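PDB 1YVU: protein argonaute from Aquifex aeolicus, which uses short single-stranded DNA guides to bind complementary RNA targets and cleave them, as a divalent-metal-dependent endonuclease of the argonaute family. Local coordinates for residues Thr50-Asp55 against Asn93-Gln98; Glu355-Ser360 against Ser393-Gln398. All blocks are in the same frame, centred on the assembly; numbering follows the deposited sequence.

Contact 1 of 2, residues Thr50-Asp55 against Asn93-Gln98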
ATOM      1  N   THR A  50      26.013  12.950  -5.736  1.00 25.23           N
ATOM      2  CA  THR A  50      26.677  12.135  -4.751  1.00 18.73           C
ATOM      3  C   THR A  50      26.051  10.784  -4.538  1.00 19.04           C
ATOM      4  O   THR A  50      24.863  10.603  -4.736  1.00 26.50           O
ATOM      5  CB  THR A  50      26.674  12.914  -3.375  1.00 19.81           C
ATOM      6  OG1 THR A  50      27.298  14.190  -3.544  1.00  8.03           O
ATOM      7  CG2 THR A  50      27.384  12.164  -2.241  1.00 10.88           C
ATOM      8  N   PHE A  51      26.890   9.816  -4.200  1.00 24.97           N
ATOM      9  CA  PHE A  51      26.424   8.491  -3.838  1.00 34.68           C
ATOM     10  C   PHE A  51      27.165   8.025  -2.582  1.00 33.73           C
ATOM     11  O   PHE A  51      28.269   8.500  -2.289  1.00 33.12           O
ATOM     12  CB  PHE A  51      26.434   7.471  -5.010  1.00 44.18           C
ATOM     13  CG  PHE A  51      27.796   6.948  -5.407  1.00 45.97           C
ATOM     14  CD1 PHE A  51      28.378   5.855  -4.731  1.00 47.90           C
ATOM     15  CD2 PHE A  51      28.464   7.489  -6.510  1.00 48.37           C
ATOM     16  CE1 PHE A  51      29.600   5.301  -5.141  1.00 48.28           C
ATOM     17  CE2 PHE A  51      29.697   6.944  -6.944  1.00 46.91           C
ATOM     18  CZ  PHE A  51      30.267   5.843  -6.254  1.00 52.70           C
ATOM     19  N   ARG A  52      26.550   7.088  -1.868  1.00 35.50           N
ATOM     20  CA  ARG A  52      27.092   6.538  -0.635  1.00 36.65           C
ATOM     21  C   ARG A  52      27.638   5.112  -0.821  1.00 37.26           C
ATOM     22  O   ARG A  52      26.872   4.173  -1.026  1.00 36.43           O
ATOM     23  CB  ARG A  52      25.992   6.560   0.439  1.00 39.23           C
ATOM     24  CG  ARG A  52      26.449   6.457   1.895  1.00 37.74           C
ATOM     25  CD  ARG A  52      25.353   5.862   2.760  1.00 36.78           C
ATOM     26  NE  ARG A  52      25.439   4.407   2.767  1.00 39.44           N
ATOM     27  CZ  ARG A  52      24.414   3.572   2.617  1.00 42.44           C
ATOM     28  NH1 ARG A  52      23.183   4.034   2.445  1.00 47.87           N
ATOM     29  NH2 ARG A  52      24.633   2.260   2.595  1.00 44.73           N
ATOM     30  N   ARG A  53      28.966   4.973  -0.753  1.00 43.44           N
ATOM     31  CA  ARG A  53      29.656   3.680  -0.857  1.00 47.29           C
ATOM     32  C   ARG A  53      30.057   3.362   0.579  1.00 49.66           C
ATOM     33  O   ARG A  53      31.065   3.865   1.074  1.00 46.38           O
ATOM     34  CB  ARG A  53      30.895   3.800  -1.760  1.00 49.89           C
ATOM     35  CG  ARG A  53      31.170   2.584  -2.658  1.00 55.30           C
ATOM     36  CD  ARG A  53      32.295   2.825  -3.690  1.00 53.59           C
ATOM     37  NE  ARG A  53      31.826   2.782  -5.083  1.00 53.65           N
ATOM     38  CZ  ARG A  53      32.613   2.677  -6.153  1.00 58.40           C
ATOM     39  NH1 ARG A  53      33.933   2.603  -6.036  1.00 63.58           N
ATOM     40  NH2 ARG A  53      32.074   2.626  -7.355  1.00 59.29           N
ATOM     41  N   GLU A  54      29.205   2.590   1.258  1.00 56.83           N
ATOM     42  CA  GLU A  54      29.364   2.194   2.670  1.00 61.87           C
ATOM     43  C   GLU A  54      29.553   3.400   3.623  1.00 64.41           C
ATOM     44  O   GLU A  54      28.562   3.985   4.064  1.00 69.17           O
ATOM     45  CB  GLU A  54      30.459   1.114   2.870  1.00 62.69           C
ATOM     46  CG  GLU A  54      30.269  -0.245   2.114  1.00 68.84           C
ATOM     47  CD  GLU A  54      29.238  -1.220   2.719  1.00 67.88           C
ATOM     48  OE1 GLU A  54      28.978  -1.186   3.943  1.00 74.95           O
ATOM     49  OE2 GLU A  54      28.704  -2.055   1.952  1.00 66.25           O
ATOM     50  N   ASP A  55      30.798   3.825   3.851  1.00 62.41           N
ATOM     51  CA  ASP A  55      31.100   4.955   4.748  1.00 61.65           C
ATOM     52  C   ASP A  55      31.575   6.191   4.022  1.00 56.68           C
ATOM     53  O   ASP A  55      31.519   7.303   4.549  1.00 56.82           O
ATOM     54  CB  ASP A  55      32.198   4.566   5.741  1.00 73.90           C
ATOM     55  CG  ASP A  55      31.661   3.998   7.042  1.00 79.42           C
ATOM     56  OD1 ASP A  55      30.462   4.199   7.354  1.00 80.33           O
ATOM     57  OD2 ASP A  55      32.461   3.358   7.766  1.00 80.98           O
ATOM     58  N   ASN A  93      25.937  -1.205  -6.029  1.00 39.55           N
ATOM     59  CA  ASN A  93      24.528  -1.283  -5.686  1.00 40.33           C
ATOM     60  C   ASN A  93      23.673  -0.487  -6.667  1.00 38.85           C
ATOM     61  O   ASN A  93      24.120   0.463  -7.334  1.00 27.58           O
ATOM     62  CB  ASN A  93      24.256  -0.693  -4.292  1.00 48.96           C
ATOM     63  CG  ASN A  93      24.957  -1.429  -3.188  1.00 51.46           C
ATOM     64  OD1 ASN A  93      25.142  -2.649  -3.242  1.00 58.77           O
ATOM     65  ND2 ASN A  93      25.363  -0.687  -2.167  1.00 50.90           N
ATOM     66  N   GLU A  94      22.395  -0.844  -6.642  1.00 41.37           N
ATOM     67  CA  GLU A  94      21.338  -0.221  -7.429  1.00 37.89           C
ATOM     68  C   GLU A  94      21.081   1.100  -6.733  1.00 37.49           C
ATOM     69  O   GLU A  94      20.717   2.101  -7.377  1.00 39.28           O
ATOM     70  CB  GLU A  94      20.067  -1.071  -7.332  1.00 39.22           C
ATOM     71  CG  GLU A  94      20.304  -2.532  -7.584  1.00 35.61           C
ATOM     72  CD  GLU A  94      20.161  -3.437  -6.365  1.00 38.79           C
ATOM     73  OE1 GLU A  94      21.151  -4.117  -6.017  1.00 36.67           O
ATOM     74  OE2 GLU A  94      19.049  -3.520  -5.803  1.00 33.29           O
ATOM     75  N   ARG A  95      21.262   1.054  -5.402  1.00 37.48           N
ATOM     76  CA  ARG A  95      21.076   2.180  -4.496  1.00 34.87           C
ATOM     77  C   ARG A  95      21.972   3.330  -4.906  1.00 32.85           C
ATOM     78  O   ARG A  95      21.482   4.442  -5.098  1.00 40.97           O
ATOM     79  CB  ARG A  95      21.362   1.784  -3.037  1.00 31.55           C
ATOM     80  CG  ARG A  95      21.303   2.975  -2.025  1.00 25.74           C
ATOM     81  CD  ARG A  95      21.756   2.630  -0.615  1.00 20.85           C
ATOM     82  NE  ARG A  95      23.042   1.924  -0.574  1.00 29.43           N
ATOM     83  CZ  ARG A  95      24.245   2.490  -0.675  1.00 24.99           C
ATOM     84  NH1 ARG A  95      24.374   3.795  -0.831  1.00 19.25           N
ATOM     85  NH2 ARG A  95      25.335   1.751  -0.569  1.00 33.08           N
ATOM     86  N   GLU A  96      23.256   3.035  -5.123  1.00 30.91           N
ATOM     87  CA  GLU A  96      24.242   4.042  -5.527  1.00 30.77           C
ATOM     88  C   GLU A  96      23.878   4.660  -6.860  1.00 30.21           C
ATOM     89  O   GLU A  96      23.893   5.896  -6.992  1.00 31.52           O
ATOM     90  CB  GLU A  96      25.632   3.437  -5.617  1.00 35.41           C
ATOM     91  CG  GLU A  96      26.124   2.853  -4.318  1.00 40.18           C
ATOM     92  CD  GLU A  96      27.480   2.191  -4.440  1.00 41.37           C
ATOM     93  OE1 GLU A  96      28.141   2.355  -5.493  1.00 40.84           O
ATOM     94  OE2 GLU A  96      27.881   1.500  -3.469  1.00 44.72           O
ATOM     95  N   CYS A  97      23.419   3.809  -7.787  1.00 25.62           N
ATOM     96  CA  CYS A  97      23.006   4.235  -9.127  1.00 18.46           C
ATOM     97  C   CYS A  97      21.853   5.236  -9.053  1.00 17.80           C
ATOM     98  O   CYS A  97      21.894   6.306  -9.678  1.00 16.61           O
ATOM     99  CB  CYS A  97      22.655   3.009  -9.972  1.00 13.95           C
ATOM    100  SG  CYS A  97      22.101   3.411 -11.614  1.00 10.00           S
ATOM    101  N   GLN A  98      20.883   4.912  -8.202  1.00 11.02           N
ATOM    102  CA  GLN A  98      19.727   5.758  -7.972  1.00  5.41           C
ATOM    103  C   GLN A  98      20.114   7.096  -7.337  1.00  4.98           C
ATOM    104  O   GLN A  98      19.802   8.157  -7.876  1.00  2.06           O
ATOM    105  CB  GLN A  98      18.793   5.011  -7.073  1.00  9.37           C
ATOM    106  CG  GLN A  98      17.489   5.671  -6.817  1.00  5.99           C
ATOM    107  CD  GLN A  98      16.886   5.027  -5.625  1.00 10.05           C
ATOM    108  OE1 GLN A  98      17.110   5.498  -4.476  1.00 11.19           O
ATOM    109  NE2 GLN A  98      16.259   3.851  -5.840  1.00  4.20           N
TER
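Arg-95 closes on the backbone of Arg-52, and Glu-96 lies beside Phe-51, where the first turn of helix 94-107 meets strand 50-53, half of a two-stranded antiparallel hairpin in the argonaute N-terminal domain. The strand and helix segments run nearly antiparallel, at 162°, with their axes 7.3 Å apart.

The tight part combines the Arg-95 grip with the packing of two buried residues, Phe-51 and Glu-96. Ring and carboxylate cross obliquely, their planes 16° apart, and CE1 of Phe-51 approaches OE1 of Glu-96 to 3.3 Å. The carboxylate is carried there by a side chain that runs extended beyond CG (chi2 177°). Trp-58 of strand 56-59 and Leu-100 of the helix also meet the phenyl ring. Arg-53 adds a long salt bridge, NE to Glu-96 OE1 at 3.7 Å, and a cation-pi contact with Trp-58.

Toward solvent the contact loosens: Glu-54 is exposed and poorly ordered, and a weak bond from Arg-52 NE reaches its carbonyl. At the border, the partly exposed guanidinium of Arg-52 lies flat on that of Arg-95, centres 3.5 Å apart. Their like charges are probably eased by Glu-96, whose OE2 lies 3.9 Å from Arg-95 NH2 in a long salt bridge, well out of the guanidinium plane, and weakly by Glu-99. With that face stacked, the NH1/NH2 end closes in its own plane on Arg-52 O, NH1 donating at 2.5 Å and NH2 at 2.9 Å.

Contact 2 of 2, residues Glu355-Ser360 against Ser393-Gln398; sequences EIISVS and SLILAQ
Ser-393 and Ile-357 are paired in a parallel beta ladder of the Mid domain that runs on to Ser-360 and Leu-396. Five backbone bonds join these two segments. Ser-393 N gives to Ile-356 O at 2.9 Å, while Ser-393 O accepts from Ser-358 N. Ser-358 O takes the N-H of Ile-395 at 2.8 Å, Ile-395 O that of Ser-360, and Ser-360 O that of Ala-397. On its other edge the backbones of Glu-355, Ile-357 and Val-359 bond to Ile-421 and Phe-423, so strand 351-360 is bonded on both sides.

Ile-357 CG2 stands anti to its own nitrogen and meets Ile-395 CD1 at 3.8 Å. An alanine here lacks CG2, so Ile-395 CD1 would probably be left without its neighbour and a gap open toward Val-420 and Val-422. On the other face Leu-394 CD1 lies against the hydroxyls of Ser-358 and Ser-360; Ser-360 OG has a weak bond from Lys-369. Glu-355 OE2 is satisfied by a salt bridge to Lys-415.

Strand 351-360, helix 368-381 and edge strand 386-396 form a beta-alpha-beta crossover, as in the Rossmann-like fold of argonaute Mid domains; helix 402-411 packs against Val-359 and Ile-395, helix 368-381 against Ile-356 and Ser-358.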
ATOM      1  N   GLU A 355     -29.615 -10.870  10.697  1.00 25.42           N
ATOM      2  CA  GLU A 355     -30.360  -9.608  10.865  1.00 27.67           C
ATOM      3  C   GLU A 355     -30.417  -8.975   9.450  1.00 24.15           C
ATOM      4  O   GLU A 355     -29.496  -9.168   8.640  1.00 29.93           O
ATOM      5  CB  GLU A 355     -29.659  -8.641  11.835  1.00 36.37           C
ATOM      6  CG  GLU A 355     -30.206  -8.638  13.289  1.00 43.43           C
ATOM      7  CD  GLU A 355     -31.003  -7.395  13.680  1.00 45.94           C
ATOM      8  OE1 GLU A 355     -30.540  -6.255  13.450  1.00 51.11           O
ATOM      9  OE2 GLU A 355     -32.094  -7.564  14.256  1.00 42.63           O
ATOM     10  N   ILE A 356     -31.512  -8.293   9.116  1.00 18.46           N
ATOM     11  CA  ILE A 356     -31.657  -7.660   7.798  1.00 19.43           C
ATOM     12  C   ILE A 356     -31.910  -6.181   7.918  1.00 15.90           C
ATOM     13  O   ILE A 356     -32.456  -5.727   8.939  1.00 20.05           O
ATOM     14  CB  ILE A 356     -32.822  -8.300   6.981  1.00 14.43           C
ATOM     15  CG1 ILE A 356     -32.488  -9.739   6.633  1.00 20.99           C
ATOM     16  CG2 ILE A 356     -33.044  -7.590   5.676  1.00 16.85           C
ATOM     17  CD1 ILE A 356     -33.659 -10.593   6.591  1.00 21.30           C
ATOM     18  N   ILE A 357     -31.444  -5.417   6.926  1.00  7.49           N
ATOM     19  CA  ILE A 357     -31.660  -3.972   6.904  1.00 16.78           C
ATOM     20  C   ILE A 357     -31.983  -3.514   5.508  1.00 18.49           C
ATOM     21  O   ILE A 357     -31.322  -3.909   4.561  1.00 21.55           O
ATOM     22  CB  ILE A 357     -30.423  -3.085   7.407  1.00 14.06           C
ATOM     23  CG1 ILE A 357     -30.082  -3.368   8.852  1.00  9.85           C
ATOM     24  CG2 ILE A 357     -30.685  -1.545   7.292  1.00 13.26           C
ATOM     25  CD1 ILE A 357     -29.055  -4.373   8.955  1.00 17.20           C
ATOM     26  N   SER A 358     -32.973  -2.637   5.398  1.00 22.83           N
ATOM     27  CA  SER A 358     -33.322  -2.083   4.126  1.00 28.37           C
ATOM     28  C   SER A 358     -33.403  -0.600   4.263  1.00 29.33           C
ATOM     29  O   SER A 358     -33.904  -0.062   5.232  1.00 31.97           O
ATOM     30  CB  SER A 358     -34.634  -2.623   3.621  1.00 24.62           C
ATOM     31  OG  SER A 358     -35.598  -2.350   4.598  1.00 44.86           O
ATOM     32  N   VAL A 359     -32.813   0.018   3.269  1.00 33.33           N
ATOM     33  CA  VAL A 359     -32.709   1.440   3.089  1.00 41.87           C
ATOM     34  C   VAL A 359     -33.583   1.640   1.848  1.00 45.24           C
ATOM     35  O   VAL A 359     -33.223   1.218   0.730  1.00 41.27           O
ATOM     36  CB  VAL A 359     -31.245   1.726   2.858  1.00 41.33           C
ATOM     37  CG1 VAL A 359     -31.012   2.906   1.947  1.00 40.61           C
ATOM     38  CG2 VAL A 359     -30.558   1.842   4.191  1.00 40.06           C
ATOM     39  N   SER A 360     -34.744   2.250   2.064  1.00 54.44           N
ATOM     40  CA  SER A 360     -35.703   2.433   0.981  1.00 60.59           C
ATOM     41  C   SER A 360     -36.150   3.871   0.768  1.00 67.73           C
ATOM     42  O   SER A 360     -35.817   4.759   1.558  1.00 69.00           O
ATOM     43  CB  SER A 360     -36.943   1.557   1.224  1.00 59.96           C
ATOM     44  OG  SER A 360     -36.684   0.473   2.111  1.00 59.27           O
ATOM     45  N   SER A 393     -34.898  -4.933  10.183  1.00 28.40           N
ATOM     46  CA  SER A 393     -34.841  -3.526  10.534  1.00 30.19           C
ATOM     47  C   SER A 393     -35.063  -2.734   9.241  1.00 27.34           C
ATOM     48  O   SER A 393     -34.191  -2.696   8.390  1.00 29.87           O
ATOM     49  CB  SER A 393     -33.478  -3.157  11.159  1.00 30.65           C
ATOM     50  OG  SER A 393     -32.997  -4.138  12.078  1.00 26.07           O
ATOM     51  N   LEU A 394     -36.253  -2.173   9.055  1.00 26.59           N
ATOM     52  CA  LEU A 394     -36.537  -1.376   7.863  1.00 29.50           C
ATOM     53  C   LEU A 394     -36.383   0.117   8.186  1.00 32.31           C
ATOM     54  O   LEU A 394     -36.985   0.623   9.141  1.00 30.12           O
ATOM     55  CB  LEU A 394     -37.915  -1.733   7.278  1.00 25.39           C
ATOM     56  CG  LEU A 394     -38.674  -0.749   6.372  1.00 27.64           C
ATOM     57  CD1 LEU A 394     -37.868  -0.303   5.118  1.00 24.66           C
ATOM     58  CD2 LEU A 394     -40.022  -1.388   6.017  1.00 32.29           C
ATOM     59  N   ILE A 395     -35.581   0.789   7.350  1.00 31.09           N
ATOM     60  CA  ILE A 395     -35.235   2.208   7.471  1.00 35.27           C
ATOM     61  C   ILE A 395     -35.713   2.954   6.253  1.00 34.27           C
ATOM     62  O   ILE A 395     -35.470   2.531   5.127  1.00 37.73           O
ATOM     63  CB  ILE A 395     -33.674   2.412   7.607  1.00 32.07           C
ATOM     64  CG1 ILE A 395     -33.171   1.844   8.937  1.00 33.04           C
ATOM     65  CG2 ILE A 395     -33.320   3.891   7.604  1.00 31.99           C
ATOM     66  CD1 ILE A 395     -31.706   1.631   9.005  1.00 32.87           C
ATOM     67  N   LEU A 396     -36.276   4.134   6.510  1.00 46.18           N
ATOM     68  CA  LEU A 396     -36.820   5.011   5.478  1.00 55.84           C
ATOM     69  C   LEU A 396     -36.052   6.286   5.174  1.00 64.58           C
ATOM     70  O   LEU A 396     -36.065   7.265   5.940  1.00 61.59           O
ATOM     71  CB  LEU A 396     -38.274   5.329   5.774  1.00 57.51           C
ATOM     72  CG  LEU A 396     -39.151   4.425   4.933  1.00 62.88           C
ATOM     73  CD1 LEU A 396     -40.242   3.797   5.811  1.00 68.08           C
ATOM     74  CD2 LEU A 396     -39.692   5.232   3.738  1.00 63.23           C
ATOM     75  N   ALA A 397     -35.436   6.265   3.997  1.00 67.90           N
ATOM     76  CA  ALA A 397     -34.632   7.363   3.493  1.00 72.02           C
ATOM     77  C   ALA A 397     -35.450   8.411   2.796  1.00 79.42           C
ATOM     78  O   ALA A 397     -36.659   8.274   2.584  1.00 79.87           O
ATOM     79  CB  ALA A 397     -33.599   6.850   2.512  1.00 73.33           C
ATOM     80  N   GLN A 398     -34.742   9.492   2.507  1.00 81.90           N
ATOM     81  CA  GLN A 398     -35.195  10.672   1.793  1.00 80.64           C
ATOM     82  C   GLN A 398     -33.887  10.945   1.065  1.00 85.50           C
ATOM     83  O   GLN A 398     -33.859  10.986  -0.162  1.00 81.47           O
ATOM     84  CB  GLN A 398     -35.548  11.796   2.770  1.00 82.37           C
ATOM     85  CG  GLN A 398     -36.770  11.451   3.626  1.00 84.83           C
ATOM     86  CD  GLN A 398     -37.212  12.532   4.566  1.00 86.03           C
ATOM     87  OE1 GLN A 398     -36.887  13.714   4.397  1.00 82.74           O
ATOM     88  NE2 GLN A 398     -37.995  12.135   5.559  1.00 82.74           N
TER

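Contact 1 closes before contact 2 opens along the chain, and the two never touch: their centres are 60 Å apart and their nearest atoms about 48 Å, on opposite sides of the chain's centre. They share no helix, strand or sheet. Contact 1 joins the 50-53/56-59 hairpin to helix 94-107 in the N-terminal domain, part of the PAZ lobe; contact 2 pairs two neighbouring strands of the parallel sheet in the Mid domain, part of the PIWI lobe. Each therefore works inside its own domain, one in each lobe, and both lie away from the metal-binding aspartates of the PIWI domain.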